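Putative methyltransferase (Emericella variicolor, PDB 7DMB) binds S-adenosyl-L-homocysteine and probably acts as a trans-acting methyltransferase in the biosynthesis of the polyketide calbistrin. Local coordinates at residues 28-32 and 43-48; 59-64 and 108-112; 298-302 and 355-359. One frame throughout, in Å; residues are numbered along the deposited sequence.

Contact 1 (28-32 and 43-48); sequences NWQTV and TPVSQL
Q30 meets V45 through its backbone carbonyl. The N-H of V45 donates to the carbonyl O of Q30 over 2.7 Å, nearly straight at 175°. It reaches that oxygen from above the carbonyl plane. Water 1 also donates to Q30 O and accepts from S46 N, so the oxygen has two donors. V45 CG1 lies 3.4 Å from Q30 O, because chi1 of 69° places this methyl between the backbone N and the carbonyl carbon. T31 faces P44 as a non-hydrogen-bonded antiparallel pair. Their side chains diverge, and T31 CA makes a CA-H...O contact with T43 O. V32 pairs with T43 as the hydrogen-bonded neighbour. V32 N donates to T43 O over 2.7 Å, in the carbonyl plane, and T43 N returns a bond to V32 O over 2.8 Å. L48 CD1 sits against V32, 3.6 Å from V32 CB. V32 and V45 also touch A363 of strand 358-366, and L48 touches helix 187-196. The two short strands form a beta hairpin. Three backbone bonds set its register, while V32, V45 and L48 give it a buried apolar side against the rest of the chain.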
ATOM      1  N   ASN A  28      -9.795  -5.880  20.353  1.00 26.94           N
ATOM      2  CA  ASN A  28     -10.002  -4.589  21.000  1.00 25.97           C
ATOM      3  C   ASN A  28     -10.233  -3.450  20.014  1.00 25.75           C
ATOM      4  O   ASN A  28     -10.479  -2.319  20.450  1.00 25.09           O
ATOM      5  CB  ASN A  28      -8.820  -4.245  21.906  1.00 22.57           C
ATOM      6  CG  ASN A  28      -8.725  -5.170  23.107  1.00 28.16           C
ATOM      7  OD1 ASN A  28      -7.707  -5.824  23.306  1.00 33.28           O
ATOM      8  ND2 ASN A  28      -9.795  -5.254  23.892  1.00 26.26           N
ATOM      9  N   TRP A  29     -10.192  -3.709  18.709  1.00 21.66           N
ATOM     10  CA  TRP A  29     -10.252  -2.651  17.706  1.00 18.95           C
ATOM     11  C   TRP A  29     -11.414  -2.861  16.755  1.00 19.43           C
ATOM     12  O   TRP A  29     -11.306  -2.645  15.541  1.00 13.11           O
ATOM     13  CB  TRP A  29      -8.931  -2.571  16.952  1.00 17.97           C
ATOM     14  CG  TRP A  29      -7.760  -2.433  17.875  1.00 19.30           C
ATOM     15  CD1 TRP A  29      -7.634  -1.552  18.910  1.00 16.57           C
ATOM     16  CD2 TRP A  29      -6.547  -3.208  17.854  1.00 18.89           C
ATOM     17  NE1 TRP A  29      -6.410  -1.713  19.526  1.00 20.11           N
ATOM     18  CE2 TRP A  29      -5.722  -2.722  18.896  1.00 18.29           C
ATOM     19  CE3 TRP A  29      -6.078  -4.252  17.052  1.00 19.30           C
ATOM     20  CZ2 TRP A  29      -4.451  -3.252  19.162  1.00 14.19           C
ATOM     21  CZ3 TRP A  29      -4.806  -4.780  17.313  1.00 18.02           C
ATOM     22  CH2 TRP A  29      -4.014  -4.275  18.369  1.00 18.42           C
ATOM     23  N   GLN A  30     -12.552  -3.270  17.301  1.00 19.42           N
ATOM     24  CA  GLN A  30     -13.681  -3.675  16.481  1.00 19.59           C
ATOM     25  C   GLN A  30     -14.770  -2.608  16.369  1.00 18.52           C
ATOM     26  O   GLN A  30     -15.812  -2.882  15.772  1.00 19.98           O
ATOM     27  CB  GLN A  30     -14.271  -4.976  17.025  1.00 22.15           C
ATOM     28  CG  GLN A  30     -13.360  -6.179  16.844  1.00 27.91           C
ATOM     29  CD  GLN A  30     -13.006  -6.413  15.388  1.00 35.33           C
ATOM     30  OE1 GLN A  30     -11.867  -6.192  14.968  1.00 35.45           O
ATOM     31  NE2 GLN A  30     -13.992  -6.835  14.600  1.00 34.32           N
ATOM     32  N   THR A  31     -14.569  -1.409  16.926  1.00 18.19           N
ATOM     33  CA  THR A  31     -15.580  -0.358  16.838  1.00 20.22           C
ATOM     34  C   THR A  31     -14.940   1.002  16.573  1.00 19.65           C
ATOM     35  O   THR A  31     -13.791   1.256  16.947  1.00 17.60           O
ATOM     36  CB  THR A  31     -16.434  -0.239  18.115  1.00 20.07           C
ATOM     37  OG1 THR A  31     -15.675   0.431  19.132  1.00 21.43           O
ATOM     38  CG2 THR A  31     -16.901  -1.602  18.619  1.00 18.28           C
ATOM     39  N   VAL A  32     -15.715   1.888  15.947  1.00 19.46           N
ATOM     40  CA  VAL A  32     -15.297   3.258  15.656  1.00 15.35           C
ATOM     41  C   VAL A  32     -16.190   4.203  16.444  1.00 17.85           C
ATOM     42  O   VAL A  32     -17.420   4.132  16.332  1.00 18.95           O
ATOM     43  CB  VAL A  32     -15.391   3.569  14.153  1.00 17.05           C
ATOM     44  CG1 VAL A  32     -15.238   5.071  13.905  1.00 16.43           C
ATOM     45  CG2 VAL A  32     -14.375   2.767  13.354  1.00 17.12           C
ATOM     46  N   THR A  43     -19.627   2.450  16.394  1.00 25.44           N
ATOM     47  CA  THR A  43     -20.120   1.679  15.275  1.00 25.85           C
ATOM     48  C   THR A  43     -19.179   0.504  15.041  1.00 22.25           C
ATOM     49  O   THR A  43     -17.956   0.684  15.103  1.00 22.63           O
ATOM     50  CB  THR A  43     -20.218   2.562  14.009  1.00 23.28           C
ATOM     51  OG1 THR A  43     -21.042   3.707  14.289  1.00 23.31           O
ATOM     52  CG2 THR A  43     -20.817   1.791  12.834  1.00 19.68           C
ATOM     53  N   PRO A  44     -19.689  -0.706  14.818  1.00 22.90           N
ATOM     54  CA  PRO A  44     -18.795  -1.839  14.525  1.00 21.23           C
ATOM     55  C   PRO A  44     -17.937  -1.562  13.299  1.00 23.35           C
ATOM     56  O   PRO A  44     -18.426  -1.107  12.262  1.00 19.90           O
ATOM     57  CB  PRO A  44     -19.758  -3.004  14.283  1.00 24.35           C
ATOM     58  CG  PRO A  44     -21.051  -2.586  14.916  1.00 28.99           C
ATOM     59  CD  PRO A  44     -21.112  -1.089  14.798  1.00 22.24           C
ATOM     60  N   VAL A  45     -16.639  -1.836  13.424  1.00 20.51           N
ATOM     61  CA  VAL A  45     -15.730  -1.545  12.322  1.00 19.28           C
ATOM     62  C   VAL A  45     -16.140  -2.300  11.065  1.00 24.42           C
ATOM     63  O   VAL A  45     -15.930  -1.815   9.941  1.00 22.15           O
ATOM     64  CB  VAL A  45     -14.276  -1.848  12.741  1.00 22.22           C
ATOM     65  CG1 VAL A  45     -14.037  -3.372  12.906  1.00 18.07           C
ATOM     66  CG2 VAL A  45     -13.293  -1.205  11.761  1.00 18.60           C
ATOM     67  N   SER A  46     -16.780  -3.466  11.230  1.00 21.89           N
ATOM     68  CA  SER A  46     -17.169  -4.288  10.088  1.00 23.12           C
ATOM     69  C   SER A  46     -18.140  -3.575   9.156  1.00 25.61           C
ATOM     70  O   SER A  46     -18.245  -3.947   7.979  1.00 22.65           O
ATOM     71  CB  SER A  46     -17.779  -5.604  10.579  1.00 27.08           C
ATOM     72  OG  SER A  46     -18.963  -5.370  11.335  1.00 34.74           O
ATOM     73  N   GLN A  47     -18.849  -2.564   9.646  1.00 21.40           N
ATOM     74  CA  GLN A  47     -19.705  -1.767   8.782  1.00 23.03           C
ATOM     75  C   GLN A  47     -18.956  -0.638   8.085  1.00 22.88           C
ATOM     76  O   GLN A  47     -19.519  -0.012   7.180  1.00 21.78           O
ATOM     77  CB  GLN A  47     -20.877  -1.179   9.583  1.00 29.34           C
ATOM     78  CG  GLN A  47     -22.167  -1.972   9.449  1.00 36.85           C
ATOM     79  CD  GLN A  47     -22.118  -3.260  10.239  1.00 42.00           C
ATOM     80  OE1 GLN A  47     -22.257  -4.358   9.683  1.00 43.62           O
ATOM     81  NE2 GLN A  47     -21.902  -3.137  11.549  1.00 36.82           N
ATOM     82  N   LEU A  48     -17.711  -0.370   8.470  1.00 20.84           N
ATOM     83  CA  LEU A  48     -17.002   0.821   8.020  1.00 21.64           C
ATOM     84  C   LEU A  48     -15.736   0.528   7.230  1.00 20.50           C
ATOM     85  O   LEU A  48     -15.434   1.260   6.283  1.00 18.93           O
ATOM     86  CB  LEU A  48     -16.662   1.697   9.231  1.00 19.84           C
ATOM     87  CG  LEU A  48     -17.886   2.107  10.050  1.00 20.30           C
ATOM     88  CD1 LEU A  48     -17.454   2.769  11.345  1.00 15.90           C
ATOM     89  CD2 LEU A  48     -18.783   3.036   9.224  1.00 20.77           C
TER
HETATM   90  O   HOH W   1     -17.131  -5.065  13.751  1.00 29.31           O

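Contact 2 (59-64 and 108-112); sequences QEMIAR and QVPDS
Q108 lies against one side of helix 56-79 and meets Q59, E60 and A63. Its side chain is extended beyond CG, which carries the amide to Q59. Q108 NE2 donates to Q59 OE1 over 2.9 Å at 164°. The acceptor lies in the amide plane of Q108, but the donor stands above the carbonyl plane of Q59, and the two amides are turned 89° apart. Q59 NE2 is hydrogen-bonded to S55 OG and F372 O, so both ends of this amide are held. Water 2 donates to Q108 OE1 and to Q59 O. Nearer the backbone, Q108 CG lies 3.9 Å from E60 CG, and the two side chains cross at about a right angle. Water 3 donates to both Q108 O and E60 O. V109 follows with an apolar touch: its CG2 is 3.5 Å from A63 CB. The same valine also meets V67 and L115. V109 to S112 form a type I turn that leads into helix 112-117. D111 sits at the N-cap position of that helix, but its side chain makes no capping bond; OD2 instead makes a salt bridge with R64 NH1 at 3.3 Å, and the hydrogen bond within it is weak. OD2 lies at the guanidinium edge, and the two planes are roughly aligned. Water 4 accepts from R64 NH1 and donates to D111 OD1 over 2.7 Å. The loop is therefore held to helix 56-79 by one direct hydrogen bond between amide side chains, a salt bridge whose hydrogen bond is weak and three bridging waters, with A63 and V109 as the apolar patch between them.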
ATOM      1  N   GLN A  59      -5.583 -13.833  -5.534  1.00 14.31           N
ATOM      2  CA  GLN A  59      -4.341 -13.879  -4.755  1.00 18.23           C
ATOM      3  C   GLN A  59      -3.491 -15.090  -5.116  1.00 13.31           C
ATOM      4  O   GLN A  59      -2.257 -15.013  -5.109  1.00 15.61           O
ATOM      5  CB  GLN A  59      -4.647 -13.914  -3.256  1.00 14.92           C
ATOM      6  CG  GLN A  59      -5.091 -12.591  -2.635  1.00 17.28           C
ATOM      7  CD  GLN A  59      -5.071 -12.651  -1.119  1.00 12.86           C
ATOM      8  OE1 GLN A  59      -4.109 -13.116  -0.532  1.00 15.78           O
ATOM      9  NE2 GLN A  59      -6.129 -12.172  -0.482  1.00 16.39           N
ATOM     10  N   GLU A  60      -4.128 -16.231  -5.366  1.00 16.31           N
ATOM     11  CA  GLU A  60      -3.400 -17.421  -5.804  1.00 16.08           C
ATOM     12  C   GLU A  60      -2.983 -17.322  -7.261  1.00 14.69           C
ATOM     13  O   GLU A  60      -1.952 -17.886  -7.644  1.00 12.81           O
ATOM     14  CB  GLU A  60      -4.246 -18.672  -5.585  1.00 14.63           C
ATOM     15  CG  GLU A  60      -4.426 -19.014  -4.120  1.00 18.31           C
ATOM     16  CD  GLU A  60      -5.687 -19.796  -3.846  1.00 25.32           C
ATOM     17  OE1 GLU A  60      -6.283 -20.323  -4.809  1.00 22.39           O
ATOM     18  OE2 GLU A  60      -6.080 -19.877  -2.662  1.00 31.31           O
ATOM     19  N   MET A  61      -3.768 -16.622  -8.086  1.00 13.58           N
ATOM     20  CA  MET A  61      -3.314 -16.324  -9.440  1.00 14.42           C
ATOM     21  C   MET A  61      -2.062 -15.456  -9.404  1.00 17.47           C
ATOM     22  O   MET A  61      -1.106 -15.698 -10.152  1.00 15.82           O
ATOM     23  CB  MET A  61      -4.428 -15.629 -10.217  1.00 14.57           C
ATOM     24  CG  MET A  61      -4.207 -15.570 -11.711  1.00 25.32           C
ATOM     25  SD  MET A  61      -5.181 -14.270 -12.483  1.00 32.91           S
ATOM     26  CE  MET A  61      -6.828 -14.858 -12.102  1.00 26.24           C
ATOM     27  N   ILE A  62      -2.058 -14.442  -8.525  1.00 18.46           N
ATOM     28  CA  ILE A  62      -0.907 -13.553  -8.364  1.00 12.79           C
ATOM     29  C   ILE A  62       0.301 -14.340  -7.874  1.00 12.77           C
ATOM     30  O   ILE A  62       1.401 -14.248  -8.430  1.00 10.40           O
ATOM     31  CB  ILE A  62      -1.254 -12.407  -7.393  1.00 14.25           C
ATOM     32  CG1 ILE A  62      -2.151 -11.377  -8.073  1.00 14.95           C
ATOM     33  CG2 ILE A  62       0.009 -11.740  -6.834  1.00 13.29           C
ATOM     34  CD1 ILE A  62      -2.733 -10.390  -7.116  1.00 12.88           C
ATOM     35  N   ALA A  63       0.115 -15.108  -6.803  1.00 12.86           N
ATOM     36  CA  ALA A  63       1.229 -15.848  -6.238  1.00 12.90           C
ATOM     37  C   ALA A  63       1.829 -16.772  -7.284  1.00 14.84           C
ATOM     38  O   ALA A  63       3.053 -16.816  -7.467  1.00 12.93           O
ATOM     39  CB  ALA A  63       0.757 -16.632  -5.014  1.00 12.01           C
ATOM     40  N   ARG A  64       0.961 -17.500  -7.997  1.00 13.70           N
ATOM     41  CA  ARG A  64       1.389 -18.385  -9.071  1.00 16.43           C
ATOM     42  C   ARG A  64       2.259 -17.652 -10.079  1.00 14.97           C
ATOM     43  O   ARG A  64       3.293 -18.177 -10.522  1.00 10.80           O
ATOM     44  CB  ARG A  64       0.162 -18.979  -9.767  1.00 16.35           C
ATOM     45  CG  ARG A  64       0.490 -19.847 -10.972  1.00 18.17           C
ATOM     46  CD  ARG A  64      -0.779 -20.298 -11.687  1.00 24.25           C
ATOM     47  NE  ARG A  64      -0.488 -21.141 -12.839  1.00 23.96           N
ATOM     48  CZ  ARG A  64      -0.219 -22.442 -12.767  1.00 28.39           C
ATOM     49  NH1 ARG A  64      -0.197 -23.062 -11.594  1.00 25.22           N
ATOM     50  NH2 ARG A  64       0.031 -23.126 -13.876  1.00 33.89           N
ATOM     51  N   GLN A 108      -0.067 -20.409  -0.750  1.00 13.88           N
ATOM     52  CA  GLN A 108      -0.918 -20.042  -1.876  1.00 15.24           C
ATOM     53  C   GLN A 108      -0.422 -20.617  -3.199  1.00 16.90           C
ATOM     54  O   GLN A 108      -1.027 -20.351  -4.241  1.00 14.89           O
ATOM     55  CB  GLN A 108      -1.073 -18.506  -1.977  1.00 16.03           C
ATOM     56  CG  GLN A 108      -2.212 -17.948  -1.097  1.00 19.16           C
ATOM     57  CD  GLN A 108      -2.284 -16.424  -1.061  1.00 17.42           C
ATOM     58  OE1 GLN A 108      -1.260 -15.743  -1.058  1.00 18.77           O
ATOM     59  NE2 GLN A 108      -3.506 -15.886  -1.029  1.00 16.86           N
ATOM     60  N   VAL A 109       0.665 -21.393  -3.193  1.00 16.17           N
ATOM     61  CA  VAL A 109       1.092 -22.088  -4.410  1.00 15.59           C
ATOM     62  C   VAL A 109       1.482 -23.525  -4.074  1.00 15.10           C
ATOM     63  O   VAL A 109       2.672 -23.866  -4.152  1.00 13.33           O
ATOM     64  CB  VAL A 109       2.267 -21.378  -5.102  1.00 15.76           C
ATOM     65  CG1 VAL A 109       2.330 -21.782  -6.558  1.00 13.46           C
ATOM     66  CG2 VAL A 109       2.185 -19.867  -4.946  1.00 12.27           C
ATOM     67  N   PRO A 110       0.527 -24.389  -3.706  1.00 13.50           N
ATOM     68  CA  PRO A 110       0.887 -25.748  -3.263  1.00 20.25           C
ATOM     69  C   PRO A 110       1.525 -26.594  -4.346  1.00 18.80           C
ATOM     70  O   PRO A 110       2.176 -27.595  -4.030  1.00 22.83           O
ATOM     71  CB  PRO A 110      -0.461 -26.339  -2.821  1.00 22.68           C
ATOM     72  CG  PRO A 110      -1.484 -25.548  -3.611  1.00 20.64           C
ATOM     73  CD  PRO A 110      -0.925 -24.152  -3.625  1.00 14.65           C
ATOM     74  N   ASP A 111       1.370 -26.217  -5.613  1.00 17.98           N
ATOM     75  CA  ASP A 111       2.023 -26.889  -6.726  1.00 16.02           C
ATOM     76  C   ASP A 111       3.270 -26.149  -7.201  1.00 14.99           C
ATOM     77  O   ASP A 111       3.664 -26.301  -8.366  1.00 14.44           O
ATOM     78  CB  ASP A 111       1.038 -27.066  -7.882  1.00 21.73           C
ATOM     79  CG  ASP A 111       0.537 -25.732  -8.438  1.00 26.70           C
ATOM     80  OD1 ASP A 111       0.548 -24.707  -7.701  1.00 17.38           O
ATOM     81  OD2 ASP A 111       0.131 -25.714  -9.617  1.00 21.91           O
ATOM     82  N   SER A 112       3.898 -25.354  -6.318  1.00 15.12           N
ATOM     83  CA  SER A 112       5.127 -24.641  -6.687  1.00 13.38           C
ATOM     84  C   SER A 112       6.190 -25.593  -7.232  1.00 12.96           C
ATOM     85  O   SER A 112       6.918 -25.244  -8.169  1.00 10.25           O
ATOM     86  CB  SER A 112       5.684 -23.848  -5.497  1.00 12.00           C
ATOM     87  OG  SER A 112       6.181 -24.687  -4.457  1.00 14.71           O
TER
HETATM   88  O   HOH W   2      -1.136 -13.438  -2.980  1.00 14.29           O
HETATM   89  O   HOH W   3      -1.319 -20.492  -6.706  1.00 16.16           O
HETATM   90  O   HOH W   4      -0.501 -22.393  -8.727  1.00 13.92           O

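Contact 3 (298-302 and 355-359); sequences VRTLL and QAGFE
The C-terminal end of helix 291-301 packs here against the turn that joins helix 346-355 to the edge strand 358-366. R299 on helix 291-301 and G357 in the turn make the polar link. R299 NE donates to G357 O over 3.1 Å at 163°. The oxygen lies at the edge of the guanidinium, near its plane. Seen from the carbonyl, the donor stands above the plane. R299 CG is anti to the backbone N (chi1 -179°), which sends the chain out from the helix toward the turn. On the way R299 CD passes 3.7 Å from A356 O. G357 closes helix 346-355 with a Schellman motif, and its positive phi of 92° suits glycine. Its backbone is also hydrogen-bonded to A383, just beyond strand 375-382.

The fold is that of a class I, Rossmann-like methyltransferase: a seven-stranded sheet in the order 3-2-1-4-5-7-6. Strand 358-366 is the sixth strand and lies at the sheet's outer edge, and helix 291-301 links the fourth strand to the fifth.

F358, at the start of the edge strand, supplies the apolar part. Its CZ and the two CE atoms face helix 291-301. V298 CG1 approaches at the ring edge, 4.0 Å from F358 CZ. L302 CD1 also lies at the edge, 3.8 Å from F358 CE1. Both side chains cross the phenylalanine at about a right angle. R299 CB comes in obliquely, 3.8 Å from F358 CZ. The same ring touches L295 and A380. V298 also touches I262, a residue of the S-adenosyl-L-homocysteine site, and its side chain is about 9 Å from the bound ligand.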
ATOM      1  N   VAL A 298       2.711  13.134  11.804  1.00 14.26           N
ATOM      2  CA  VAL A 298       1.281  13.071  11.502  1.00 15.00           C
ATOM      3  C   VAL A 298       0.468  13.710  12.626  1.00 15.70           C
ATOM      4  O   VAL A 298      -0.504  14.430  12.375  1.00 16.69           O
ATOM      5  CB  VAL A 298       0.843  11.619  11.242  1.00 13.25           C
ATOM      6  CG1 VAL A 298      -0.673  11.540  11.137  1.00 17.49           C
ATOM      7  CG2 VAL A 298       1.479  11.082   9.970  1.00 15.27           C
ATOM      8  N   ARG A 299       0.844  13.449  13.885  1.00 18.07           N
ATOM      9  CA  ARG A 299       0.090  13.990  15.015  1.00 18.20           C
ATOM     10  C   ARG A 299       0.170  15.512  15.061  1.00 17.07           C
ATOM     11  O   ARG A 299      -0.815  16.188  15.398  1.00 17.24           O
ATOM     12  CB  ARG A 299       0.606  13.405  16.333  1.00 17.64           C
ATOM     13  CG  ARG A 299      -0.159  13.922  17.565  1.00 19.62           C
ATOM     14  CD  ARG A 299       0.718  13.940  18.799  1.00 29.07           C
ATOM     15  NE  ARG A 299      -0.017  13.607  20.020  1.00 34.31           N
ATOM     16  CZ  ARG A 299      -0.449  14.503  20.906  1.00 38.22           C
ATOM     17  NH1 ARG A 299      -0.235  15.802  20.703  1.00 42.82           N
ATOM     18  NH2 ARG A 299      -1.107  14.100  21.989  1.00 29.35           N
ATOM     19  N   THR A 300       1.340  16.066  14.739  1.00 16.74           N
ATOM     20  CA  THR A 300       1.494  17.517  14.674  1.00 21.88           C
ATOM     21  C   THR A 300       0.435  18.149  13.777  1.00 19.03           C
ATOM     22  O   THR A 300      -0.103  19.216  14.097  1.00 19.90           O
ATOM     23  CB  THR A 300       2.907  17.863  14.186  1.00 15.76           C
ATOM     24  OG1 THR A 300       3.848  17.519  15.209  1.00 12.85           O
ATOM     25  CG2 THR A 300       3.044  19.337  13.857  1.00 14.13           C
ATOM     26  N   LEU A 301       0.098  17.483  12.662  1.00 18.51           N
ATOM     27  CA  LEU A 301      -0.887  18.016  11.724  1.00 18.67           C
ATOM     28  C   LEU A 301      -2.319  17.929  12.247  1.00 20.04           C
ATOM     29  O   LEU A 301      -3.175  18.710  11.802  1.00 16.21           O
ATOM     30  CB  LEU A 301      -0.782  17.284  10.378  1.00 16.66           C
ATOM     31  CG  LEU A 301       0.468  17.568   9.542  1.00 20.52           C
ATOM     32  CD1 LEU A 301       0.682  16.510   8.472  1.00 16.79           C
ATOM     33  CD2 LEU A 301       0.380  18.959   8.900  1.00 22.72           C
ATOM     34  N   LEU A 302      -2.603  17.018  13.176  1.00 16.25           N
ATOM     35  CA  LEU A 302      -3.983  16.729  13.564  1.00 15.71           C
ATOM     36  C   LEU A 302      -4.483  17.630  14.693  1.00 17.24           C
ATOM     37  O   LEU A 302      -3.738  17.966  15.617  1.00 20.00           O
ATOM     38  CB  LEU A 302      -4.099  15.266  13.987  1.00 13.62           C
ATOM     39  CG  LEU A 302      -4.016  14.308  12.794  1.00 14.16           C
ATOM     40  CD1 LEU A 302      -3.743  12.862  13.237  1.00 10.65           C
ATOM     41  CD2 LEU A 302      -5.319  14.416  11.982  1.00 10.87           C
ATOM     42  N   GLN A 355       3.741   5.189  21.143  1.00 19.45           N
ATOM     43  CA  GLN A 355       4.985   5.930  21.311  1.00 19.09           C
ATOM     44  C   GLN A 355       4.941   7.306  20.669  1.00 17.55           C
ATOM     45  O   GLN A 355       5.791   8.142  20.983  1.00 22.10           O
ATOM     46  CB  GLN A 355       6.166   5.154  20.713  1.00 17.50           C
ATOM     47  CG  GLN A 355       6.635   3.980  21.552  1.00 28.80           C
ATOM     48  CD  GLN A 355       7.120   2.811  20.716  1.00 25.90           C
ATOM     49  OE1 GLN A 355       8.004   2.957  19.878  1.00 30.79           O
ATOM     50  NE2 GLN A 355       6.536   1.639  20.944  1.00 32.04           N
ATOM     51  N   ALA A 356       3.994   7.560  19.767  1.00 21.29           N
ATOM     52  CA  ALA A 356       3.954   8.814  19.024  1.00 18.71           C
ATOM     53  C   ALA A 356       2.862   9.766  19.488  1.00 20.38           C
ATOM     54  O   ALA A 356       2.644  10.795  18.845  1.00 23.86           O
ATOM     55  CB  ALA A 356       3.771   8.532  17.530  1.00 16.54           C
ATOM     56  N   GLY A 357       2.143   9.432  20.553  1.00 21.25           N
ATOM     57  CA  GLY A 357       1.072  10.275  21.033  1.00 18.04           C
ATOM     58  C   GLY A 357      -0.315   9.980  20.495  1.00 25.42           C
ATOM     59  O   GLY A 357      -1.196  10.843  20.609  1.00 21.20           O
ATOM     60  N   PHE A 358      -0.540   8.809  19.902  1.00 19.40           N
ATOM     61  CA  PHE A 358      -1.888   8.349  19.600  1.00 18.44           C
ATOM     62  C   PHE A 358      -2.337   7.376  20.693  1.00 17.55           C
ATOM     63  O   PHE A 358      -1.521   6.858  21.449  1.00 16.37           O
ATOM     64  CB  PHE A 358      -1.944   7.668  18.225  1.00 20.35           C
ATOM     65  CG  PHE A 358      -1.617   8.580  17.067  1.00 13.16           C
ATOM     66  CD1 PHE A 358      -2.629   9.136  16.301  1.00 12.68           C
ATOM     67  CD2 PHE A 358      -0.300   8.843  16.724  1.00 12.81           C
ATOM     68  CE1 PHE A 358      -2.334   9.962  15.217  1.00 13.88           C
ATOM     69  CE2 PHE A 358       0.010   9.666  15.644  1.00 14.29           C
ATOM     70  CZ  PHE A 358      -1.003  10.223  14.889  1.00 12.73           C
ATOM     71  N   GLU A 359      -3.652   7.140  20.773  1.00 17.78           N
ATOM     72  CA  GLU A 359      -4.225   6.158  21.696  1.00 18.21           C
ATOM     73  C   GLU A 359      -4.036   4.734  21.179  1.00 20.95           C
ATOM     74  O   GLU A 359      -4.966   3.925  21.232  1.00 25.56           O
ATOM     75  CB  GLU A 359      -5.720   6.413  21.922  1.00 16.08           C
ATOM     76  CG  GLU A 359      -6.091   7.826  22.353  1.00 19.32           C
ATOM     77  CD  GLU A 359      -7.606   8.019  22.525  1.00 28.44           C
ATOM     78  OE1 GLU A 359      -8.013   9.014  23.176  1.00 27.19           O
ATOM     79  OE2 GLU A 359      -8.390   7.178  22.007  1.00 25.36           O
TER

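How the contacts relate
From the N terminus, contact 1 comes first and closes a short hairpin of ten intervening residues. Contact 2 opens after it and closes a longer, mostly helical loop between helix 56-79 and the segment before helix 112-117. Contact 3 closes last, over 52 residues, between helix 291-301 and the start of strand 358-366. The three follow in series; none nests in or crosses another. Contacts 2 and 3 lie on opposite sides of the chain's centre, with centres about 39 Å apart. Contacts 1 and 3 are nearer, about 6 Å between nearest atoms, and strand 358-366 serves both: its start belongs to contact 3, and A363 and V364 meet the hairpin segments of contact 1.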